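Local coordinates for protein aspartate aminotransferase (Leishmania major, PDB 4H51) that probably transfers amino groups between aspartate and 2-oxoglutarate with the help of pyridoxal 5'-phosphate, working as a homodimer, at residues Leu124-Leu129 and Lys155-Lys160; Thr137-Leu142 and Trp159-Thr164; Leu185-Gly190 and Lys222-Phe227. All blocks are in the same frame, centred on the assembly; numbering follows the deposited sequence.

Contact 1. Residues Leu124-Leu129 and Lys155-Lys160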
ATOM      1  N   LEU B 124       5.711   5.384   6.083  1.00  9.70           N
ATOM      2  CA  LEU B 124       5.816   6.649   5.363  1.00 10.22           C
ATOM      3  C   LEU B 124       6.393   7.786   6.247  1.00 10.17           C
ATOM      4  O   LEU B 124       7.214   8.591   5.780  1.00 10.23           O
ATOM      5  CB  LEU B 124       4.469   7.091   4.772  1.00 10.06           C
ATOM      6  CG  LEU B 124       4.464   8.382   3.952  1.00 10.43           C
ATOM      7  CD1 LEU B 124       5.366   8.284   2.736  1.00 11.16           C
ATOM      8  CD2 LEU B 124       3.064   8.704   3.400  1.00 10.13           C
ATOM      9  N   GLY B 125       5.906   7.886   7.468  1.00 10.35           N
ATOM     10  CA  GLY B 125       6.386   8.880   8.425  1.00 10.82           C
ATOM     11  C   GLY B 125       7.861   8.666   8.726  1.00 11.09           C
ATOM     12  O   GLY B 125       8.629   9.614   8.771  1.00 12.64           O
ATOM     13  N   ALA B 126       8.256   7.427   8.928  1.00 11.25           N
ATOM     14  CA  ALA B 126       9.652   7.108   9.221  1.00 11.81           C
ATOM     15  C   ALA B 126      10.535   7.522   8.059  1.00 12.38           C
ATOM     16  O   ALA B 126      11.610   8.075   8.301  1.00 11.88           O
ATOM     17  CB  ALA B 126       9.851   5.634   9.551  1.00 11.18           C
ATOM     18  N   LYS B 127      10.068   7.302   6.816  1.00 12.62           N
ATOM     19  CA  LYS B 127      10.799   7.773   5.632  1.00 14.05           C
ATOM     20  C   LYS B 127      10.815   9.274   5.511  1.00 13.33           C
ATOM     21  O   LYS B 127      11.840   9.881   5.232  1.00 13.72           O
ATOM     22  CB  LYS B 127      10.219   7.140   4.343  1.00 16.03           C
ATOM     23  CG  LYS B 127      10.449   5.637   4.294  1.00 18.92           C
ATOM     24  CD  LYS B 127       9.953   4.941   3.024  1.00 21.64           C
ATOM     25  CE  LYS B 127       9.537   3.507   3.359  1.00 24.39           C
ATOM     26  NZ  LYS B 127       9.451   2.561   2.200  1.00 28.04           N
ATOM     27  N   LEU B 128       9.678   9.911   5.722  1.00 12.72           N
ATOM     28  CA  LEU B 128       9.641  11.375   5.656  1.00 12.99           C
ATOM     29  C   LEU B 128      10.679  12.025   6.610  1.00 13.13           C
ATOM     30  O   LEU B 128      11.321  13.035   6.289  1.00 13.46           O
ATOM     31  CB  LEU B 128       8.235  11.871   6.003  1.00 12.66           C
ATOM     32  CG  LEU B 128       7.998  13.386   6.096  1.00 13.22           C
ATOM     33  CD1 LEU B 128       8.200  14.087   4.748  1.00 13.02           C
ATOM     34  CD2 LEU B 128       6.583  13.643   6.603  1.00 13.06           C
ATOM     35  N   LEU B 129      10.801  11.445   7.791  1.00 12.99           N
ATOM     36  CA  LEU B 129      11.657  11.994   8.862  1.00 13.51           C
ATOM     37  C   LEU B 129      13.137  11.909   8.476  1.00 13.99           C
ATOM     38  O   LEU B 129      13.940  12.702   8.962  1.00 15.77           O
ATOM     39  CB  LEU B 129      11.388  11.265  10.173  1.00 12.61           C
ATOM     40  CG  LEU B 129      10.100  11.713  10.875  1.00 12.01           C
ATOM     41  CD1 LEU B 129       9.724  10.825  12.028  1.00 11.75           C
ATOM     42  CD2 LEU B 129      10.081  13.155  11.338  1.00 12.36           C
ATOM     43  N   LYS B 155      13.737   0.382  10.723  1.00 14.10           N
ATOM     44  CA  LYS B 155      14.969  -0.123  10.051  1.00 14.82           C
ATOM     45  C   LYS B 155      14.871  -0.046   8.522  1.00 14.80           C
ATOM     46  O   LYS B 155      15.759   0.493   7.841  1.00 14.43           O
ATOM     47  CB  LYS B 155      15.232  -1.583  10.494  1.00 16.32           C
ATOM     48  CG  LYS B 155      16.580  -2.212  10.093  1.00 18.54           C
ATOM     49  CD  LYS B 155      16.709  -3.652  10.621  1.00 19.67           C
ATOM     50  CE  LYS B 155      17.757  -4.435   9.802  1.00 22.13           C
ATOM     51  NZ  LYS B 155      18.097  -5.764  10.385  1.00 23.02           N
ATOM     52  N   ALA B 156      13.774  -0.572   7.991  1.00 14.37           N
ATOM     53  CA  ALA B 156      13.556  -0.588   6.579  1.00 14.55           C
ATOM     54  C   ALA B 156      13.444   0.818   5.975  1.00 15.08           C
ATOM     55  O   ALA B 156      13.835   1.034   4.828  1.00 15.28           O
ATOM     56  CB  ALA B 156      12.307  -1.395   6.264  1.00 14.85           C
ATOM     57  N   ALA B 157      12.910   1.768   6.743  1.00 14.66           N
ATOM     58  CA  ALA B 157      12.888   3.180   6.314  1.00 15.11           C
ATOM     59  C   ALA B 157      14.263   3.881   6.320  1.00 16.08           C
ATOM     60  O   ALA B 157      14.354   5.026   5.900  1.00 17.13           O
ATOM     61  CB  ALA B 157      11.933   3.965   7.208  1.00 14.92           C
ATOM     62  N   GLY B 158      15.318   3.226   6.834  1.00 15.54           N
ATOM     63  CA  GLY B 158      16.673   3.776   6.780  1.00 16.57           C
ATOM     64  C   GLY B 158      17.291   4.189   8.132  1.00 16.04           C
ATOM     65  O   GLY B 158      18.408   4.736   8.185  1.00 17.05           O
ATOM     66  N   TRP B 159      16.617   3.895   9.223  1.00 14.17           N
ATOM     67  CA  TRP B 159      17.118   4.304  10.536  1.00 14.80           C
ATOM     68  C   TRP B 159      18.141   3.346  11.061  1.00 15.19           C
ATOM     69  O   TRP B 159      17.829   2.198  11.256  1.00 14.94           O
ATOM     70  CB  TRP B 159      15.996   4.505  11.548  1.00 13.98           C
ATOM     71  CG  TRP B 159      15.166   5.686  11.164  1.00 13.55           C
ATOM     72  CD1 TRP B 159      14.113   5.720  10.247  1.00 13.63           C
ATOM     73  CD2 TRP B 159      15.330   7.071  11.597  1.00 14.00           C
ATOM     74  NE1 TRP B 159      13.608   6.970  10.124  1.00 13.60           N
ATOM     75  CE2 TRP B 159      14.303   7.839  10.899  1.00 13.58           C
ATOM     76  CE3 TRP B 159      16.170   7.727  12.482  1.00 14.05           C
ATOM     77  CZ2 TRP B 159      14.159   9.183  11.074  1.00 13.75           C
ATOM     78  CZ3 TRP B 159      16.002   9.095  12.659  1.00 14.45           C
ATOM     79  CH2 TRP B 159      15.019   9.810  11.970  1.00 14.14           C
ATOM     80  N   LYS B 160      19.351   3.844  11.288  1.00 15.64           N
ATOM     81  CA  LYS B 160      20.517   3.028  11.651  1.00 16.72           C
ATOM     82  C   LYS B 160      20.787   2.966  13.182  1.00 16.74           C
ATOM     83  O   LYS B 160      21.539   2.091  13.660  1.00 16.91           O
ATOM     84  CB  LYS B 160      21.754   3.571  10.913  1.00 18.60           C
ATOM     85  CG  LYS B 160      21.562   3.701   9.390  1.00 19.49           C
ATOM     86  CD  LYS B 160      21.220   2.357   8.788  1.00 20.75           C
ATOM     87  CE  LYS B 160      21.002   2.414   7.263  1.00 23.46           C
ATOM     88  NZ  LYS B 160      20.607   1.086   6.656  1.00 24.06           N
TER
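Ala126 meets the second segment with both its methyl group and its carbonyl. Its CB sits 3.6 Å from CB of Ala157, two methyls in direct contact, while Ala126 O takes a hydrogen bond from Trp159 NE1 at 2.9 Å. The N-H points almost straight at the oxygen (166°), which lies close to the plane of the indole. Seen from the carbonyl, though, the donor stands above the peptide plane, 42° out of it. The bond fixes the edge of the indole against the helix and satisfies the one polar atom of a buried side chain.

Next along the helix, Lys127 lays the root of its chain on Ala157, CG to CB at 3.7 Å. Beyond CG the chain runs extended, away to a salt bridge with Glu301. In the large domain of this fold-type I aminotransferase, helix 117-129 here meets the turn that follows helix 148-156. A Schellman motif with Gly158 at positive phi turns the chain after the second helix so that Trp159 can reach back to the first.

Leu129, pointing at the other segment, closes the far end of the ring edge, its CB 3.6 Å from Trp159 CZ2. Its CG turns off beside the backbone N (chi1 -78°), leaving CB to make the touch, and the branch beyond packs on Gln225 and Phe227 of strand 225-230.

Contact 2. Residues Thr137-Leu142 and Trp159-Thr164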
ATOM      1  N   THR B 137      22.478   8.639  12.031  1.00 19.43           N
ATOM      2  CA  THR B 137      23.046   9.090  13.310  1.00 20.76           C
ATOM      3  C   THR B 137      22.017   9.363  14.410  1.00 19.08           C
ATOM      4  O   THR B 137      22.189   8.952  15.567  1.00 18.59           O
ATOM      5  CB  THR B 137      23.774  10.430  13.066  1.00 22.01           C
ATOM      6  OG1 THR B 137      24.843  10.205  12.152  1.00 28.21           O
ATOM      7  CG2 THR B 137      24.320  10.932  14.284  1.00 24.13           C
ATOM      8  N   THR B 138      20.973  10.112  14.055  1.00 17.31           N
ATOM      9  CA  THR B 138      19.947  10.537  15.021  1.00 15.85           C
ATOM     10  C   THR B 138      19.235   9.297  15.575  1.00 14.51           C
ATOM     11  O   THR B 138      18.733   8.486  14.808  1.00 13.35           O
ATOM     12  CB  THR B 138      18.908  11.464  14.315  1.00 16.01           C
ATOM     13  OG1 THR B 138      19.554  12.601  13.773  1.00 16.73           O
ATOM     14  CG2 THR B 138      17.811  11.944  15.245  1.00 16.34           C
ATOM     15  N   PRO B 139      19.191   9.144  16.913  1.00 13.76           N
ATOM     16  CA  PRO B 139      18.408   8.039  17.488  1.00 13.47           C
ATOM     17  C   PRO B 139      16.925   8.191  17.220  1.00 12.77           C
ATOM     18  O   PRO B 139      16.389   9.325  17.219  1.00 13.09           O
ATOM     19  CB  PRO B 139      18.714   8.107  19.000  1.00 13.63           C
ATOM     20  CG  PRO B 139      19.429   9.372  19.228  1.00 14.10           C
ATOM     21  CD  PRO B 139      19.706  10.071  17.940  1.00 14.19           C
ATOM     22  N   ILE B 140      16.263   7.053  17.017  1.00 12.31           N
ATOM     23  CA  ILE B 140      14.839   6.994  16.960  1.00 11.85           C
ATOM     24  C   ILE B 140      14.470   6.005  18.039  1.00 12.10           C
ATOM     25  O   ILE B 140      15.022   4.885  18.072  1.00 12.60           O
ATOM     26  CB  ILE B 140      14.295   6.660  15.539  1.00 11.84           C
ATOM     27  CG1 ILE B 140      12.782   6.523  15.502  1.00 11.77           C
ATOM     28  CG2 ILE B 140      14.920   5.363  14.985  1.00 12.32           C
ATOM     29  CD1 ILE B 140      12.226   6.752  14.092  1.00 12.27           C
ATOM     30  N   TYR B 141      13.555   6.431  18.921  1.00 11.68           N
ATOM     31  CA  TYR B 141      13.231   5.699  20.114  1.00 11.60           C
ATOM     32  C   TYR B 141      11.904   4.965  20.087  1.00 10.84           C
ATOM     33  O   TYR B 141      10.880   5.526  19.767  1.00 10.45           O
ATOM     34  CB  TYR B 141      13.252   6.645  21.306  1.00 12.36           C
ATOM     35  CG  TYR B 141      14.617   6.979  21.813  1.00 13.51           C
ATOM     36  CD1 TYR B 141      15.369   8.039  21.285  1.00 14.08           C
ATOM     37  CD2 TYR B 141      15.142   6.281  22.869  1.00 14.44           C
ATOM     38  CE1 TYR B 141      16.635   8.303  21.765  1.00 15.15           C
ATOM     39  CE2 TYR B 141      16.381   6.558  23.385  1.00 15.43           C
ATOM     40  CZ  TYR B 141      17.130   7.557  22.833  1.00 16.07           C
ATOM     41  OH  TYR B 141      18.354   7.793  23.411  1.00 19.25           O
ATOM     42  N   LEU B 142      11.950   3.709  20.508  1.00 10.75           N
ATOM     43  CA  LEU B 142      10.785   2.867  20.680  1.00 10.67           C
ATOM     44  C   LEU B 142      10.586   2.546  22.163  1.00 10.95           C
ATOM     45  O   LEU B 142      11.533   2.494  22.911  1.00 10.96           O
ATOM     46  CB  LEU B 142      11.029   1.566  19.912  1.00 10.58           C
ATOM     47  CG  LEU B 142      11.288   1.645  18.397  1.00 10.96           C
ATOM     48  CD1 LEU B 142      11.503   0.243  17.806  1.00 10.51           C
ATOM     49  CD2 LEU B 142      10.107   2.326  17.711  1.00 10.91           C
ATOM     50  N   TRP B 159      16.617   3.895   9.223  1.00 14.17           N
ATOM     51  CA  TRP B 159      17.118   4.304  10.536  1.00 14.80           C
ATOM     52  C   TRP B 159      18.141   3.346  11.061  1.00 15.19           C
ATOM     53  O   TRP B 159      17.829   2.198  11.256  1.00 14.94           O
ATOM     54  CB  TRP B 159      15.996   4.505  11.548  1.00 13.98           C
ATOM     55  CG  TRP B 159      15.166   5.686  11.164  1.00 13.55           C
ATOM     56  CD1 TRP B 159      14.113   5.720  10.247  1.00 13.63           C
ATOM     57  CD2 TRP B 159      15.330   7.071  11.597  1.00 14.00           C
ATOM     58  NE1 TRP B 159      13.608   6.970  10.124  1.00 13.60           N
ATOM     59  CE2 TRP B 159      14.303   7.839  10.899  1.00 13.58           C
ATOM     60  CE3 TRP B 159      16.170   7.727  12.482  1.00 14.05           C
ATOM     61  CZ2 TRP B 159      14.159   9.183  11.074  1.00 13.75           C
ATOM     62  CZ3 TRP B 159      16.002   9.095  12.659  1.00 14.45           C
ATOM     63  CH2 TRP B 159      15.019   9.810  11.970  1.00 14.14           C
ATOM     64  N   LYS B 160      19.351   3.844  11.288  1.00 15.64           N
ATOM     65  CA  LYS B 160      20.517   3.028  11.651  1.00 16.72           C
ATOM     66  C   LYS B 160      20.787   2.966  13.182  1.00 16.74           C
ATOM     67  O   LYS B 160      21.539   2.091  13.660  1.00 16.91           O
ATOM     68  CB  LYS B 160      21.754   3.571  10.913  1.00 18.60           C
ATOM     69  CG  LYS B 160      21.562   3.701   9.390  1.00 19.49           C
ATOM     70  CD  LYS B 160      21.220   2.357   8.788  1.00 20.75           C
ATOM     71  CE  LYS B 160      21.002   2.414   7.263  1.00 23.46           C
ATOM     72  NZ  LYS B 160      20.607   1.086   6.656  1.00 24.06           N
ATOM     73  N   ASN B 161      20.184   3.892  13.945  1.00 16.61           N
ATOM     74  CA  ASN B 161      20.419   3.981  15.391  1.00 15.44           C
ATOM     75  C   ASN B 161      19.083   3.936  16.123  1.00 14.77           C
ATOM     76  O   ASN B 161      18.560   4.957  16.566  1.00 14.08           O
ATOM     77  CB  ASN B 161      21.211   5.232  15.714  1.00 15.92           C
ATOM     78  CG  ASN B 161      21.504   5.405  17.193  1.00 16.19           C
ATOM     79  OD1 ASN B 161      21.457   4.449  17.986  1.00 17.67           O
ATOM     80  ND2 ASN B 161      21.863   6.620  17.569  1.00 16.31           N
ATOM     81  N   ILE B 162      18.517   2.732  16.191  1.00 13.98           N
ATOM     82  CA  ILE B 162      17.233   2.492  16.845  1.00 13.44           C
ATOM     83  C   ILE B 162      17.478   2.207  18.329  1.00 14.05           C
ATOM     84  O   ILE B 162      18.324   1.374  18.670  1.00 15.21           O
ATOM     85  CB  ILE B 162      16.479   1.322  16.183  1.00 12.99           C
ATOM     86  CG1 ILE B 162      16.267   1.624  14.688  1.00 12.66           C
ATOM     87  CG2 ILE B 162      15.126   1.039  16.889  1.00 13.04           C
ATOM     88  CD1 ILE B 162      15.909   0.385  13.845  1.00 13.25           C
ATOM     89  N   CYS B 163      16.734   2.899  19.185  1.00 13.36           N
ATOM     90  CA  CYS B 163      16.987   2.893  20.639  1.00 13.50           C
ATOM     91  C   CYS B 163      15.676   2.629  21.324  1.00 13.36           C
ATOM     92  O   CYS B 163      14.598   2.622  20.654  1.00 12.61           O
ATOM     93  CB  CYS B 163      17.568   4.219  21.092  1.00 13.83           C
ATOM     94  SG  CYS B 163      19.166   4.682  20.335  1.00 14.57           S
ATOM     95  N   THR B 164      15.739   2.320  22.614  1.00 12.94           N
ATOM     96  CA  THR B 164      14.539   2.190  23.392  1.00 12.69           C
ATOM     97  C   THR B 164      14.482   3.135  24.594  1.00 12.85           C
ATOM     98  O   THR B 164      15.527   3.559  25.091  1.00 13.46           O
ATOM     99  CB  THR B 164      14.353   0.749  23.872  1.00 13.09           C
ATOM    100  OG1 THR B 164      15.441   0.419  24.758  1.00 14.03           O
ATOM    101  CG2 THR B 164      14.327  -0.220  22.648  1.00 12.79           C
TER
HETATM  102  O   HOH W   1      19.158   6.358  13.267  1.00 16.18           O
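Ile140 lies against one face of the Trp159 indole, the two side chains crossing at about a right angle. Its CD1 stands over the five-membered ring, 4.0 Å from the centroid, a CH-pi contact. The long arm gets there because CG1 is anti to the backbone N (chi1 177°). CG2 of Ile140 touches Trp159 CE3 at 3.7 Å, and Thr138 O approaches the indole edge in its plane.

Tyr141 and Cys163 pair on the other side of the sheet. Cys163 CB sits over the phenol face, 3.7 Å from the ring centroid and toward its rim, with SG farther above the same ring and against Pro139 CB.

What positions these groups is the backbone: Ile140 N bonds to Asn161 O, Cys163 N to Ile140 O at 2.8 Å, and Leu142 N to Cys163 O. Toward the N-terminal end of the pair, Asn161 ND2 gives Thr137 O a nearly straight bond of 3.1 Å (173°), and a water bridges Thr138 O and Asn161 N. Farther out, Val154 of helix 148-156 packs on both Ile140 and Trp159. Strands 140-144 and 162-169, parallel neighbours joined through that helix, form a beta-alpha-beta crossover in the large-domain sheet of class I aminotransferases.

Contact 3. Residues Leu185-Gly190 and Lys222-Phe227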
ATOM      1  N   LEU B 185      15.425  12.424  28.671  1.00 15.11           N
ATOM      2  CA  LEU B 185      16.389  13.475  28.989  1.00 15.82           C
ATOM      3  C   LEU B 185      17.819  13.085  28.527  1.00 16.54           C
ATOM      4  O   LEU B 185      18.614  13.949  28.125  1.00 17.30           O
ATOM      5  CB  LEU B 185      16.321  13.804  30.501  1.00 16.37           C
ATOM      6  CG  LEU B 185      15.159  14.720  30.972  1.00 16.34           C
ATOM      7  CD1 LEU B 185      15.120  14.814  32.497  1.00 17.14           C
ATOM      8  CD2 LEU B 185      15.349  16.075  30.328  1.00 16.97           C
ATOM      9  N   ALA B 186      18.153  11.798  28.623  1.00 16.39           N
ATOM     10  CA  ALA B 186      19.500  11.309  28.301  1.00 17.14           C
ATOM     11  C   ALA B 186      19.751  11.287  26.784  1.00 16.85           C
ATOM     12  O   ALA B 186      20.877  11.388  26.317  1.00 18.00           O
ATOM     13  CB  ALA B 186      19.734   9.924  28.907  1.00 16.71           C
ATOM     14  N   ALA B 187      18.691  11.201  26.012  1.00 15.87           N
ATOM     15  CA  ALA B 187      18.790  11.282  24.572  1.00 15.58           C
ATOM     16  C   ALA B 187      19.328  12.629  24.160  1.00 16.06           C
ATOM     17  O   ALA B 187      19.043  13.649  24.780  1.00 15.51           O
ATOM     18  CB  ALA B 187      17.434  11.055  23.955  1.00 14.58           C
ATOM     19  N   PRO B 188      20.109  12.652  23.090  1.00 16.71           N
ATOM     20  CA  PRO B 188      20.555  13.937  22.581  1.00 17.25           C
ATOM     21  C   PRO B 188      19.368  14.750  22.126  1.00 16.82           C
ATOM     22  O   PRO B 188      18.358  14.182  21.700  1.00 15.58           O
ATOM     23  CB  PRO B 188      21.426  13.576  21.364  1.00 17.96           C
ATOM     24  CG  PRO B 188      21.066  12.184  21.035  1.00 17.19           C
ATOM     25  CD  PRO B 188      20.577  11.524  22.280  1.00 16.65           C
ATOM     26  N   ASP B 189      19.472  16.067  22.244  1.00 17.15           N
ATOM     27  CA  ASP B 189      18.415  16.943  21.769  1.00 17.26           C
ATOM     28  C   ASP B 189      18.144  16.655  20.317  1.00 16.68           C
ATOM     29  O   ASP B 189      19.057  16.327  19.561  1.00 16.24           O
ATOM     30  CB  ASP B 189      18.831  18.397  21.851  1.00 18.77           C
ATOM     31  CG  ASP B 189      18.808  18.957  23.254  1.00 20.01           C
ATOM     32  OD1 ASP B 189      18.843  18.235  24.251  1.00 20.69           O
ATOM     33  OD2 ASP B 189      18.793  20.183  23.354  1.00 22.50           O
ATOM     34  N   GLY B 190      16.886  16.788  19.915  1.00 16.01           N
ATOM     35  CA  GLY B 190      16.498  16.545  18.549  1.00 15.45           C
ATOM     36  C   GLY B 190      16.513  15.074  18.142  1.00 14.62           C
ATOM     37  O   GLY B 190      16.883  14.776  17.025  1.00 14.80           O
ATOM     38  N   LYS B 222      13.733  19.302  25.146  1.00 15.53           N
ATOM     39  CA  LYS B 222      14.782  18.574  24.445  1.00 15.71           C
ATOM     40  C   LYS B 222      14.692  18.763  22.927  1.00 15.88           C
ATOM     41  O   LYS B 222      15.566  18.291  22.203  1.00 15.50           O
ATOM     42  CB  LYS B 222      14.723  17.081  24.803  1.00 15.05           C
ATOM     43  CG  LYS B 222      15.109  16.758  26.253  1.00 15.12           C
ATOM     44  CD  LYS B 222      16.603  16.906  26.493  1.00 15.63           C
ATOM     45  CE  LYS B 222      17.345  15.788  25.781  1.00 15.54           C
ATOM     46  NZ  LYS B 222      18.833  16.019  25.869  1.00 16.02           N
ATOM     47  N   HIS B 223      13.647  19.461  22.454  1.00 16.16           N
ATOM     48  CA  HIS B 223      13.420  19.680  21.022  1.00 16.41           C
ATOM     49  C   HIS B 223      13.368  18.383  20.266  1.00 15.09           C
ATOM     50  O   HIS B 223      13.821  18.275  19.111  1.00 14.71           O
ATOM     51  CB  HIS B 223      14.488  20.593  20.453  1.00 18.53           C
ATOM     52  CG  HIS B 223      14.817  21.775  21.356  1.00 20.93           C
ATOM     53  ND1 HIS B 223      14.079  22.900  21.374  1.00 22.23           N
ATOM     54  CD2 HIS B 223      15.798  21.930  22.324  1.00 23.09           C
ATOM     55  CE1 HIS B 223      14.593  23.767  22.262  1.00 23.76           C
ATOM     56  NE2 HIS B 223      15.640  23.173  22.870  1.00 24.60           N
ATOM     57  N   HIS B 224      12.783  17.372  20.898  1.00 13.82           N
ATOM     58  CA  HIS B 224      12.567  16.091  20.229  1.00 12.90           C
ATOM     59  C   HIS B 224      11.445  16.144  19.239  1.00 12.50           C
ATOM     60  O   HIS B 224      10.470  16.896  19.393  1.00 12.80           O
ATOM     61  CB  HIS B 224      12.272  14.997  21.254  1.00 12.38           C
ATOM     62  CG  HIS B 224      13.422  14.669  22.187  1.00 12.48           C
ATOM     63  ND1 HIS B 224      14.677  14.560  21.760  1.00 12.57           N
ATOM     64  CD2 HIS B 224      13.421  14.284  23.546  1.00 12.30           C
ATOM     65  CE1 HIS B 224      15.470  14.172  22.797  1.00 12.93           C
ATOM     66  NE2 HIS B 224      14.683  13.990  23.888  1.00 12.52           N
ATOM     67  N   GLN B 225      11.548  15.314  18.209  1.00 12.44           N
ATOM     68  CA  GLN B 225      10.399  15.059  17.329  1.00 11.47           C
ATOM     69  C   GLN B 225       9.513  13.999  17.936  1.00 10.88           C
ATOM     70  O   GLN B 225       9.968  12.857  18.240  1.00 10.08           O
ATOM     71  CB  GLN B 225      10.849  14.580  15.956  1.00 11.90           C
ATOM     72  CG  GLN B 225       9.704  14.228  14.998  1.00 11.41           C
ATOM     73  CD  GLN B 225       8.924  15.439  14.531  1.00 11.90           C
ATOM     74  OE1 GLN B 225       9.512  16.457  14.104  1.00 13.18           O
ATOM     75  NE2 GLN B 225       7.582  15.372  14.639  1.00 11.89           N
ATOM     76  N   VAL B 226       8.238  14.335  18.059  1.00 10.27           N
ATOM     77  CA  VAL B 226       7.223  13.330  18.481  1.00  9.99           C
ATOM     78  C   VAL B 226       6.531  12.709  17.267  1.00  9.61           C
ATOM     79  O   VAL B 226       5.984  13.415  16.409  1.00  9.91           O
ATOM     80  CB  VAL B 226       6.178  13.957  19.437  1.00  9.68           C
ATOM     81  CG1 VAL B 226       5.046  13.001  19.739  1.00  9.42           C
ATOM     82  CG2 VAL B 226       6.828  14.432  20.756  1.00 10.02           C
ATOM     83  N   PHE B 227       6.484  11.387  17.243  1.00  9.86           N
ATOM     84  CA  PHE B 227       5.733  10.598  16.252  1.00  9.72           C
ATOM     85  C   PHE B 227       4.749   9.688  16.994  1.00  9.69           C
ATOM     86  O   PHE B 227       5.126   8.685  17.560  1.00  9.60           O
ATOM     87  CB  PHE B 227       6.711   9.779  15.402  1.00  9.94           C
ATOM     88  CG  PHE B 227       6.132   9.123  14.180  1.00  9.89           C
ATOM     89  CD1 PHE B 227       4.850   9.325  13.774  1.00  9.94           C
ATOM     90  CD2 PHE B 227       6.956   8.307  13.399  1.00 10.39           C
ATOM     91  CE1 PHE B 227       4.337   8.744  12.624  1.00 10.17           C
ATOM     92  CE2 PHE B 227       6.479   7.723  12.247  1.00 10.15           C
ATOM     93  CZ  PHE B 227       5.160   7.938  11.844  1.00 10.17           C
TER
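Three oxygens of the 185-190 segment grip Lys222 NZ. Ala187 O, 2.6 Å away, is met nearly end-on, Leu185 O takes a longer bond from above its peptide plane, and Asp189 OD1 adds a salt bridge at 2.7 Å. The contact lies at the edge of the alpha/beta large domain, where the chain leaving helix 177-186 for strand 192-196 runs beside the turn that joins helix 209-221 to the neighbouring parallel strand 225-230. That turn is a Schellman motif with His223 at positive phi.

Bends at chi2 and chi3 (-73° and -71°) fold the Lys222 chain back so that its ammonium group arrives where the carbonyls at the end of helix 177-186 converge. Those carbonyls and the carboxylate probably favour the charged lysine. On the way, the Leu185 side chain crosses that of Lys222 at about a right angle, its CD2 against CG and CD.

The backbones are tied as well: Gly190 N bonds to Lys222 O at 3.0 Å, and Gly190 CA makes a CA-H...O contact with His223 O. Gly190 itself has positive phi, a conformation that suits glycine.

Close by, the His224 ring lies against the loop. Its nitrogens are hydrogen-bonded just outside the segment, NE2 to Ile184 O and ND1 to Ser191 N, which fixes the rotation of the imidazole. CE1 then faces Pro188 O in the ring plane at 3.1 Å, and Ala187 CB packs on the same carbon. At the outer side, Asp189 OD2 lies at the edge of the His223 ring, 3.6 Å from CD2.

Overall arrangement
From the N terminus, helix 117-129 comes first, then strand 140-144, helix 148-156 and strand 162-169. Contact 1 closes the loop from 124-129 to 155-160, and contact 2, opening inside it at 137-142, ends just beyond it on the overlapping segment 159-164. The two loops therefore cross, sharing Trp159 and Lys160. Contact 3 follows in series, closing the excursion through strand 192-196 and helix 209-221. All three nevertheless meet in space: Phe227 packs on Gly125 and Ala126 of contact 1, while Tyr141 and Pro139 touch Ala187 and Pro188, respectively. Together they tie the ends of helices 117-129, 148-156, 177-186 and 209-221 to the parallel strands, and contacts 1 and 3 also touch the second subunit.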